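Local atomic coordinates of heme utilization carrier protein (Escherichia coli O157:H7, PDB entry 6U9J), a protein that probably binds heme in the cytosol and carries it within the bacterial heme-uptake system, with a possible link to anaerobic heme breakdown and its product anaerobilin. Residues T25-V30 and C101-L106; T46-V51 and G82-R87; C52-V57 and V147-T152. One frame throughout, in Å; residues are numbered along the deposited sequence.

Interaction 1 of 3, residues T25-V30 and C101-L106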
loop_
_atom_site.group_PDB
_atom_site.type_symbol
_atom_site.label_atom_id
_atom_site.label_comp_id
_atom_site.label_asym_id
_atom_site.label_seq_id
_atom_site.Cartn_x
_atom_site.Cartn_y
_atom_site.Cartn_z
ATOM N N THR A 25 14.818 -4.520 -16.011
ATOM C CA THR A 25 13.637 -3.940 -15.388
ATOM C C THR A 25 12.404 -4.804 -15.625
ATOM O O THR A 25 12.310 -5.536 -16.612
ATOM C CB THR A 25 13.370 -2.529 -15.918
ATOM O OG1 THR A 25 12.894 -2.599 -17.272
ATOM C CG2 THR A 25 14.652 -1.705 -15.881
ATOM N N LEU A 26 11.443 -4.688 -14.703
ATOM C CA LEU A 26 10.167 -5.376 -14.881
ATOM C C LEU A 26 9.481 -4.953 -16.175
ATOM O O LEU A 26 8.848 -5.778 -16.845
ATOM C CB LEU A 26 9.257 -5.125 -13.683
ATOM C CG LEU A 26 7.866 -5.749 -13.713
ATOM C CD1 LEU A 26 7.967 -7.276 -13.695
ATOM C CD2 LEU A 26 7.048 -5.253 -12.527
ATOM N N LEU A 27 9.581 -3.672 -16.543
ATOM C CA LEU A 27 8.966 -3.243 -17.798
ATOM C C LEU A 27 9.552 -3.986 -18.994
ATOM O O LEU A 27 8.814 -4.425 -19.883
ATOM C CB LEU A 27 9.117 -1.731 -17.986
ATOM C CG LEU A 27 8.527 -1.188 -19.293
ATOM C CD1 LEU A 27 7.045 -1.547 -19.428
ATOM C CD2 LEU A 27 8.721 0.316 -19.369
ATOM N N GLU A 28 10.877 -4.127 -19.046
ATOM C CA GLU A 28 11.469 -4.832 -20.179
ATOM C C GLU A 28 11.023 -6.290 -20.223
ATOM O O GLU A 28 10.789 -6.831 -21.306
ATOM C CB GLU A 28 12.994 -4.733 -20.139
ATOM C CG GLU A 28 13.641 -5.085 -21.473
ATOM C CD GLU A 28 13.302 -4.080 -22.565
ATOM O OE1 GLU A 28 13.148 -4.497 -23.735
ATOM O OE2 GLU A 28 13.180 -2.875 -22.252
ATOM N N VAL A 29 10.875 -6.932 -19.063
ATOM C CA VAL A 29 10.327 -8.290 -19.034
ATOM C C VAL A 29 8.903 -8.298 -19.577
ATOM O O VAL A 29 8.538 -9.130 -20.413
ATOM C CB VAL A 29 10.379 -8.860 -17.609
ATOM C CG1 VAL A 29 9.616 -10.194 -17.528
ATOM C CG2 VAL A 29 11.820 -9.017 -17.158
ATOM N N VAL A 30 8.076 -7.361 -19.109
ATOM C CA VAL A 30 6.678 -7.353 -19.520
ATOM C C VAL A 30 6.555 -7.148 -21.026
ATOM O O VAL A 30 5.685 -7.739 -21.674
ATOM C CB VAL A 30 5.904 -6.287 -18.721
ATOM C CG1 VAL A 30 4.584 -5.976 -19.394
ATOM C CG2 VAL A 30 5.670 -6.795 -17.297
ATOM N N CYS A 101 3.684 8.054 -13.475
ATOM C CA CYS A 101 3.388 6.826 -14.207
ATOM C C CYS A 101 3.752 7.050 -15.667
ATOM O O CYS A 101 3.075 7.810 -16.371
ATOM C CB CYS A 101 1.917 6.465 -14.068
ATOM S SG CYS A 101 1.516 4.963 -15.012
ATOM N N THR A 102 4.816 6.396 -16.131
ATOM C CA THR A 102 5.243 6.586 -17.512
ATOM C C THR A 102 4.775 5.489 -18.460
ATOM O O THR A 102 4.777 5.713 -19.677
ATOM C CB THR A 102 6.770 6.698 -17.591
ATOM O OG1 THR A 102 7.362 5.491 -17.104
ATOM C CG2 THR A 102 7.277 7.877 -16.756
ATOM N N HIS A 103 4.384 4.316 -17.944
ATOM C CA HIS A 103 3.880 3.222 -18.767
ATOM C C HIS A 103 2.826 2.464 -17.984
ATOM O O HIS A 103 2.862 2.426 -16.750
ATOM C CB HIS A 103 4.978 2.234 -19.201
ATOM C CG HIS A 103 6.021 2.861 -20.067
ATOM N ND1 HIS A 103 7.178 3.404 -19.555
ATOM C CD2 HIS A 103 6.057 3.079 -21.402
ATOM C CE1 HIS A 103 7.895 3.912 -20.543
ATOM N NE2 HIS A 103 7.234 3.735 -21.673
ATOM N N ILE A 104 1.894 1.862 -18.723
ATOM C CA ILE A 104 0.872 0.971 -18.186
ATOM C C ILE A 104 0.845 -0.278 -19.054
ATOM O O ILE A 104 0.902 -0.181 -20.283
ATOM C CB ILE A 104 -0.513 1.643 -18.177
ATOM C CG1 ILE A 104 -0.461 2.942 -17.361
ATOM C CG2 ILE A 104 -1.588 0.663 -17.658
ATOM C CD1 ILE A 104 -1.686 3.816 -17.564
ATOM N N ALA A 105 0.746 -1.448 -18.428
ATOM C CA ALA A 105 0.653 -2.688 -19.191
ATOM C C ALA A 105 -0.570 -3.483 -18.772
ATOM O O ALA A 105 -0.906 -3.548 -17.590
ATOM C CB ALA A 105 1.904 -3.556 -19.024
ATOM N N LEU A 106 -1.231 -4.093 -19.748
ATOM C CA LEU A 106 -2.230 -5.120 -19.497
ATOM C C LEU A 106 -1.587 -6.458 -19.817
ATOM O O LEU A 106 -1.017 -6.624 -20.899
ATOM C CB LEU A 106 -3.485 -4.913 -20.348
ATOM C CG LEU A 106 -4.537 -3.957 -19.760
ATOM C CD1 LEU A 106 -4.001 -2.541 -19.645
ATOM C CD2 LEU A 106 -5.821 -3.976 -20.588
#

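Interaction 2 of 3, residues T46-V51 and G82-R87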
loop_
_atom_site.group_PDB
_atom_site.type_symbol
_atom_site.label_atom_id
_atom_site.label_comp_id
_atom_site.label_asym_id
_atom_site.label_seq_id
_atom_site.Cartn_x
_atom_site.Cartn_y
_atom_site.Cartn_z
ATOM N N THR A 46 -7.854 7.044 -18.906
ATOM C CA THR A 46 -8.661 6.092 -19.664
ATOM C C THR A 46 -8.686 4.726 -18.981
ATOM O O THR A 46 -9.752 4.115 -18.832
ATOM C CB THR A 46 -8.117 5.973 -21.091
ATOM O OG1 THR A 46 -8.290 7.223 -21.772
ATOM C CG2 THR A 46 -8.836 4.880 -21.863
ATOM N N VAL A 47 -7.525 4.252 -18.533
ATOM C CA VAL A 47 -7.450 2.941 -17.891
ATOM C C VAL A 47 -8.155 2.975 -16.543
ATOM O O VAL A 47 -8.999 2.123 -16.236
ATOM C CB VAL A 47 -5.983 2.502 -17.738
ATOM C CG1 VAL A 47 -5.883 1.249 -16.861
ATOM C CG2 VAL A 47 -5.344 2.280 -19.116
ATOM N N TRP A 48 -7.830 3.978 -15.722
ATOM C CA TRP A 48 -8.402 4.036 -14.384
ATOM C C TRP A 48 -9.923 4.114 -14.446
ATOM O O TRP A 48 -10.623 3.322 -13.802
ATOM C CB TRP A 48 -7.829 5.237 -13.612
ATOM C CG TRP A 48 -8.150 5.141 -12.147
ATOM C CD1 TRP A 48 -9.297 5.537 -11.527
ATOM C CD2 TRP A 48 -7.337 4.530 -11.146
ATOM N NE1 TRP A 48 -9.241 5.222 -10.181
ATOM C CE2 TRP A 48 -8.036 4.628 -9.921
ATOM C CE3 TRP A 48 -6.077 3.926 -11.162
ATOM C CZ2 TRP A 48 -7.517 4.119 -8.725
ATOM C CZ3 TRP A 48 -5.559 3.434 -9.975
ATOM C CH2 TRP A 48 -6.277 3.534 -8.775
ATOM N N ASP A 49 -10.455 5.061 -15.230
ATOM C CA ASP A 49 -11.901 5.250 -15.301
ATOM C C ASP A 49 -12.615 4.019 -15.859
ATOM O O ASP A 49 -13.772 3.755 -15.500
ATOM C CB ASP A 49 -12.217 6.481 -16.147
ATOM C CG ASP A 49 -11.827 7.790 -15.459
ATOM O OD1 ASP A 49 -11.455 7.767 -14.265
ATOM O OD2 ASP A 49 -11.861 8.831 -16.136
ATOM N N THR A 50 -11.947 3.253 -16.728
ATOM C CA THR A 50 -12.544 2.034 -17.267
ATOM C C THR A 50 -12.653 0.952 -16.198
ATOM O O THR A 50 -13.713 0.342 -16.034
ATOM C CB THR A 50 -11.730 1.546 -18.467
ATOM O OG1 THR A 50 -11.820 2.511 -19.517
ATOM C CG2 THR A 50 -12.266 0.212 -18.994
ATOM N N VAL A 51 -11.584 0.743 -15.424
ATOM C CA VAL A 51 -11.585 -0.302 -14.394
ATOM C C VAL A 51 -12.604 0.007 -13.308
ATOM O O VAL A 51 -13.159 -0.903 -12.676
ATOM C CB VAL A 51 -10.161 -0.469 -13.822
ATOM C CG1 VAL A 51 -10.109 -1.513 -12.683
ATOM C CG2 VAL A 51 -9.197 -0.851 -14.929
ATOM N N GLY A 82 -0.786 17.767 -9.097
ATOM C CA GLY A 82 0.096 16.662 -9.399
ATOM C C GLY A 82 -0.298 15.331 -8.797
ATOM O O GLY A 82 0.278 14.304 -9.182
ATOM N N TYR A 83 -1.244 15.303 -7.867
ATOM C CA TYR A 83 -1.731 14.046 -7.309
ATOM C C TYR A 83 -3.024 13.631 -7.993
ATOM O O TYR A 83 -3.851 14.467 -8.369
ATOM C CB TYR A 83 -2.000 14.180 -5.806
ATOM C CG TYR A 83 -0.782 14.130 -4.917
ATOM C CD1 TYR A 83 -0.048 12.963 -4.772
ATOM C CD2 TYR A 83 -0.377 15.252 -4.209
ATOM C CE1 TYR A 83 1.063 12.919 -3.945
ATOM C CE2 TYR A 83 0.729 15.219 -3.386
ATOM C CZ TYR A 83 1.446 14.050 -3.259
ATOM O OH TYR A 83 2.550 14.014 -2.439
ATOM N N PHE A 84 -3.211 12.323 -8.124
ATOM C CA PHE A 84 -4.520 11.760 -8.411
ATOM C C PHE A 84 -5.120 11.302 -7.084
ATOM O O PHE A 84 -4.605 10.377 -6.445
ATOM C CB PHE A 84 -4.401 10.618 -9.412
ATOM C CG PHE A 84 -5.708 10.070 -9.857
ATOM C CD1 PHE A 84 -6.580 10.823 -10.622
ATOM C CD2 PHE A 84 -6.062 8.757 -9.539
ATOM C CE1 PHE A 84 -7.792 10.294 -11.046
ATOM C CE2 PHE A 84 -7.267 8.227 -9.959
ATOM C CZ PHE A 84 -8.130 8.976 -10.720
ATOM N N ASN A 85 -6.183 11.966 -6.657
ATOM C CA ASN A 85 -6.722 11.811 -5.316
ATOM C C ASN A 85 -7.962 10.943 -5.378
ATOM O O ASN A 85 -8.923 11.278 -6.073
ATOM C CB ASN A 85 -7.039 13.186 -4.733
ATOM C CG ASN A 85 -5.836 14.075 -4.730
ATOM O OD1 ASN A 85 -5.819 15.119 -5.383
ATOM N ND2 ASN A 85 -4.809 13.674 -3.999
ATOM N N LEU A 86 -7.930 9.818 -4.672
ATOM C CA LEU A 86 -9.032 8.879 -4.729
ATOM C C LEU A 86 -10.189 9.359 -3.868
ATOM O O LEU A 86 -9.985 9.906 -2.778
ATOM C CB LEU A 86 -8.573 7.496 -4.263
ATOM C CG LEU A 86 -7.446 6.887 -5.097
ATOM C CD1 LEU A 86 -7.152 5.429 -4.662
ATOM C CD2 LEU A 86 -7.773 6.953 -6.573
ATOM N N ARG A 87 -11.411 9.158 -4.370
ATOM C CA ARG A 87 -12.619 9.357 -3.570
ATOM C C ARG A 87 -12.995 8.008 -2.980
ATOM O O ARG A 87 -13.856 7.282 -3.468
ATOM C CB ARG A 87 -13.763 9.922 -4.407
ATOM C CG ARG A 87 -13.435 11.076 -5.328
ATOM C CD ARG A 87 -14.727 11.533 -6.010
ATOM N NE ARG A 87 -14.544 12.723 -6.833
ATOM C CZ ARG A 87 -14.184 12.685 -8.111
ATOM N NH1 ARG A 87 -14.034 13.810 -8.794
ATOM N NH2 ARG A 87 -13.960 11.513 -8.700
#

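Interaction 3 of 3, residues C52-V57 and V147-T152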
loop_
_atom_site.group_PDB
_atom_site.type_symbol
_atom_site.label_atom_id
_atom_site.label_comp_id
_atom_site.label_asym_id
_atom_site.label_seq_id
_atom_site.Cartn_x
_atom_site.Cartn_y
_atom_site.Cartn_z
ATOM N N CYS A 52 -12.873 1.296 -13.071
ATOM C CA CYS A 52 -13.866 1.697 -12.081
ATOM C C CYS A 52 -15.252 1.140 -12.377
ATOM O O CYS A 52 -16.118 1.155 -11.496
ATOM C CB CYS A 52 -13.955 3.225 -12.014
ATOM S SG CYS A 52 -12.573 4.013 -11.141
ATOM N N GLU A 53 -15.489 0.646 -13.594
ATOM C CA GLU A 53 -16.793 0.122 -13.957
ATOM C C GLU A 53 -16.883 -1.396 -13.877
ATOM O O GLU A 53 -17.965 -1.946 -14.099
ATOM C CB GLU A 53 -17.151 0.573 -15.373
ATOM C CG GLU A 53 -17.125 2.079 -15.514
ATOM C CD GLU A 53 -17.581 2.543 -16.876
ATOM O OE1 GLU A 53 -18.522 3.371 -16.938
ATOM O OE2 GLU A 53 -16.997 2.084 -17.877
ATOM N N TRP A 54 -15.787 -2.078 -13.540
ATOM C CA TRP A 54 -15.694 -3.525 -13.718
ATOM C C TRP A 54 -16.208 -4.337 -12.538
ATOM O O TRP A 54 -16.269 -5.572 -12.646
ATOM C CB TRP A 54 -14.242 -3.918 -13.977
ATOM C CG TRP A 54 -13.713 -3.539 -15.316
ATOM C CD1 TRP A 54 -14.391 -2.924 -16.333
ATOM C CD2 TRP A 54 -12.384 -3.771 -15.795
ATOM N NE1 TRP A 54 -13.556 -2.750 -17.412
ATOM C CE2 TRP A 54 -12.318 -3.261 -17.108
ATOM C CE3 TRP A 54 -11.239 -4.362 -15.238
ATOM C CZ2 TRP A 54 -11.153 -3.328 -17.879
ATOM C CZ3 TRP A 54 -10.078 -4.417 -15.999
ATOM C CH2 TRP A 54 -10.045 -3.900 -17.309
ATOM N N GLY A 55 -16.560 -3.705 -11.422
ATOM C CA GLY A 55 -16.913 -4.469 -10.234
ATOM C C GLY A 55 -15.739 -4.731 -9.308
ATOM O O GLY A 55 -14.796 -3.938 -9.258
ATOM N N ASN A 56 -15.769 -5.836 -8.568
ATOM C CA ASN A 56 -14.734 -6.066 -7.568
ATOM C C ASN A 56 -13.425 -6.486 -8.226
ATOM O O ASN A 56 -13.357 -7.517 -8.910
ATOM C CB ASN A 56 -15.189 -7.114 -6.559
ATOM C CG ASN A 56 -16.393 -6.652 -5.750
ATOM O OD1 ASN A 56 -16.410 -5.541 -5.217
ATOM N ND2 ASN A 56 -17.404 -7.511 -5.648
ATOM N N VAL A 57 -12.383 -5.688 -8.005
ATOM C CA VAL A 57 -11.029 -5.999 -8.435
ATOM C C VAL A 57 -10.124 -5.977 -7.205
ATOM O O VAL A 57 -10.530 -5.560 -6.121
ATOM C CB VAL A 57 -10.523 -5.021 -9.516
ATOM C CG1 VAL A 57 -11.379 -5.137 -10.787
ATOM C CG2 VAL A 57 -10.510 -3.573 -9.004
ATOM N N VAL A 147 -13.042 -10.514 -17.507
ATOM C CA VAL A 147 -12.063 -10.843 -18.538
ATOM C C VAL A 147 -12.494 -10.275 -19.887
ATOM O O VAL A 147 -11.676 -9.739 -20.638
ATOM C CB VAL A 147 -11.855 -12.369 -18.595
ATOM C CG1 VAL A 147 -10.988 -12.743 -19.792
ATOM C CG2 VAL A 147 -11.237 -12.855 -17.282
ATOM N N SER A 148 -13.786 -10.366 -20.205
ATOM C CA SER A 148 -14.265 -9.786 -21.454
ATOM C C SER A 148 -14.045 -8.273 -21.488
ATOM O O SER A 148 -13.565 -7.729 -22.489
ATOM C CB SER A 148 -15.743 -10.113 -21.644
ATOM O OG SER A 148 -16.197 -9.636 -22.901
ATOM N N ALA A 149 -14.365 -7.586 -20.390
ATOM C CA ALA A 149 -14.170 -6.138 -20.340
ATOM C C ALA A 149 -12.687 -5.773 -20.420
ATOM O O ALA A 149 -12.306 -4.796 -21.079
ATOM C CB ALA A 149 -14.800 -5.595 -19.061
ATOM N N PHE A 150 -11.835 -6.564 -19.766
ATOM C CA PHE A 150 -10.393 -6.381 -19.866
ATOM C C PHE A 150 -9.927 -6.508 -21.316
ATOM O O PHE A 150 -9.127 -5.698 -21.799
ATOM C CB PHE A 150 -9.727 -7.405 -18.926
ATOM C CG PHE A 150 -8.228 -7.466 -18.976
ATOM C CD1 PHE A 150 -7.576 -8.266 -19.917
ATOM C CD2 PHE A 150 -7.465 -6.831 -18.007
ATOM C CE1 PHE A 150 -6.194 -8.348 -19.926
ATOM C CE2 PHE A 150 -6.082 -6.920 -18.015
ATOM C CZ PHE A 150 -5.450 -7.680 -18.968
ATOM N N HIS A 151 -10.420 -7.529 -22.036
ATOM C CA HIS A 151 -10.055 -7.680 -23.441
ATOM C C HIS A 151 -10.547 -6.511 -24.286
ATOM O O HIS A 151 -9.859 -6.085 -25.224
ATOM C CB HIS A 151 -10.620 -8.983 -23.986
ATOM C CG HIS A 151 -9.890 -10.191 -23.506
ATOM N ND1 HIS A 151 -10.515 -11.400 -23.300
ATOM C CD2 HIS A 151 -8.587 -10.375 -23.189
ATOM C CE1 HIS A 151 -9.627 -12.281 -22.876
ATOM N NE2 HIS A 151 -8.448 -11.694 -22.812
ATOM N N THR A 152 -11.732 -5.986 -23.974
ATOM C CA THR A 152 -12.224 -4.806 -24.689
ATOM C C THR A 152 -11.305 -3.606 -24.481
ATOM O O THR A 152 -11.006 -2.870 -25.429
ATOM C CB THR A 152 -13.652 -4.498 -24.240
ATOM O OG1 THR A 152 -14.507 -5.572 -24.645
ATOM C CG2 THR A 152 -14.163 -3.203 -24.861
HETATM O O HOH W 1 -13.797 -2.366 -20.826
#

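Interaction 1 of 3, residues T25-V30 and C101-L106
Leu27 of the short helix 26-31 lays one methyl on the imidazole of His103, and one turn later Val30 meets Ala105; helix and strand are thereby packed together in an alpha-plus-beta fold of the ChuX/HutX family, against the large antiparallel sheet near the strand 36-40 border. The Leu27 contact is a CH-pi interaction: CD2 stands 3.8 Å from the centroid of the His103 ring, over its face. It is displaced toward the ND1 side, where Leu27 CD2 to His103 ND1 is 3.5 Å. The two side chains cross at about a right angle, and CD2 alone of the leucine comes close to the ring. With CG anti to the carbonyl carbon (chi1 -63°), the imidazole of His103 sits beside its own backbone N, and chi2 of 92° turns its face to Leu27. The second contact is purely aliphatic, a single methyl on each side, Val30 CG1 to Ala105 CB at 3.6 Å. Alternate residues of the strand, His103 and Ala105, thus serve this helix, while Ile104 and Leu106 point the other way, Leu106 packing on helix 144-157. Farther out, Val38 touches both Leu27 and Ala105, and Phe122 of the adjoining strand 114-122 does the same. The backbone of His103 is paired with that of Phe122, and Ala105 with Leu120, which places the strand beside 114-122 in the sheet. The helix start is set by Thr25 at the N-cap: its OG1 accepts from Glu28 N at 3.1 Å, with an N-H...O angle of 162°.

Interaction 2 of 3, residues T46-V51 and G82-R87
Phe84, on strand 83-86, drives the edge of its ring at the face of the Trp48 indole. In this T-shaped pair the Phe84 ring and the five-membered ring of Trp48 have centroids 4.8 Å apart and planes inclined at 75°. CE2 leads: it stands 3.5 Å above the indole plane, toward the rim, and comes within 3.6 Å of Trp48 NE1. That nitrogen lies in the plane of the phenyl ring, off its edge, and its hydrogen bond goes to the carbonyl of Pro75, which helps to fix the rotation of the indole. Phe44, from the start of the same helix as Trp48, meets both rings. The contact docks helix 44-51 of the main body on the three-stranded antiparallel sheet 77-80, 83-86 and 92-96, whose central strand carries Phe84; Ile96 of the neighbouring strand also touches the indole. Two residues on, Leu86 reaches the benzo part of Trp48. Its CG is anti to the carbonyl carbon (chi1 -60°); CD1 continues the extended chain, and the other branch, CD2, meets the indole, 3.6 Å from Trp48 CZ2. The leucine crosses the indole at about a right angle, and Leu86 also touches Pro75.

Interaction 3 of 3, residues C52-V57 and V147-T152
Trp54 lies against Ala149 and Phe150 of helix 144-157, chiefly through van der Waals and CH-pi packing. Ala149 sets its CB over one face of the indole, 3.9 Å from the centroid of the five-membered ring and 26° off the normal. The methyl is displaced toward the pyrrole nitrogen, with Ala149 CB 3.5 Å from Trp54 NE1. The six-membered ring continues along the helix to Phe150: Trp54 CH2 lies 3.6 Å from Phe150 CA and 3.9 Å from its CB, and Phe150 CD2 also comes within 4.0 Å of Trp54 CH2. Phe150 CG is anti to the backbone N (chi1 175°), which places the phenyl group against Ala117 and Ile119 of the sheet; Ile119 touches Trp54 too.

Polar links are fewer. A water bridges the pair: it donates to Ala149 O at 2.9 Å and accepts a weak bond from Trp54 NE1 at 3.4 Å. Gln146, earlier on the same helix, gives NE2 to the carbonyl of Asn56 and more weakly to that of Trp54, binding the turn by its backbone.

Within the helix, Ser148 O takes both the backbone N and OG1 of Thr152, the hydroxyl lying 3.2 Å away and above the carbonyl plane. Taken together, a tryptophan from the turn between helix 44-51 and strand 56-62 lies against the C-terminal helix, which itself packs through Phe150 on the six-stranded sheet of the alpha-plus-beta fold.

Interactions 1 and 2 are buried, whereas interaction 3 is only partly so and includes a bridging water. Interactions 1 and 3 both reach the six-stranded sheet, on opposite sides of the chain's centre, and meet where Leu106 CB packs 3.7 Å from Phe150 CZ. Interaction 2 instead joins the helix beside that sheet to the separate three-stranded one. Its helix runs on into the turn of interaction 3, and Val51 packs on Val57 there; Val47 also lies near Ile104 of interaction 1. The chemistry differs with place: methyl on imidazole and aliphatic pairing in 1, a T-shaped aromatic pair with a leucine beside it in 2, methyl on indole with solvent in 3.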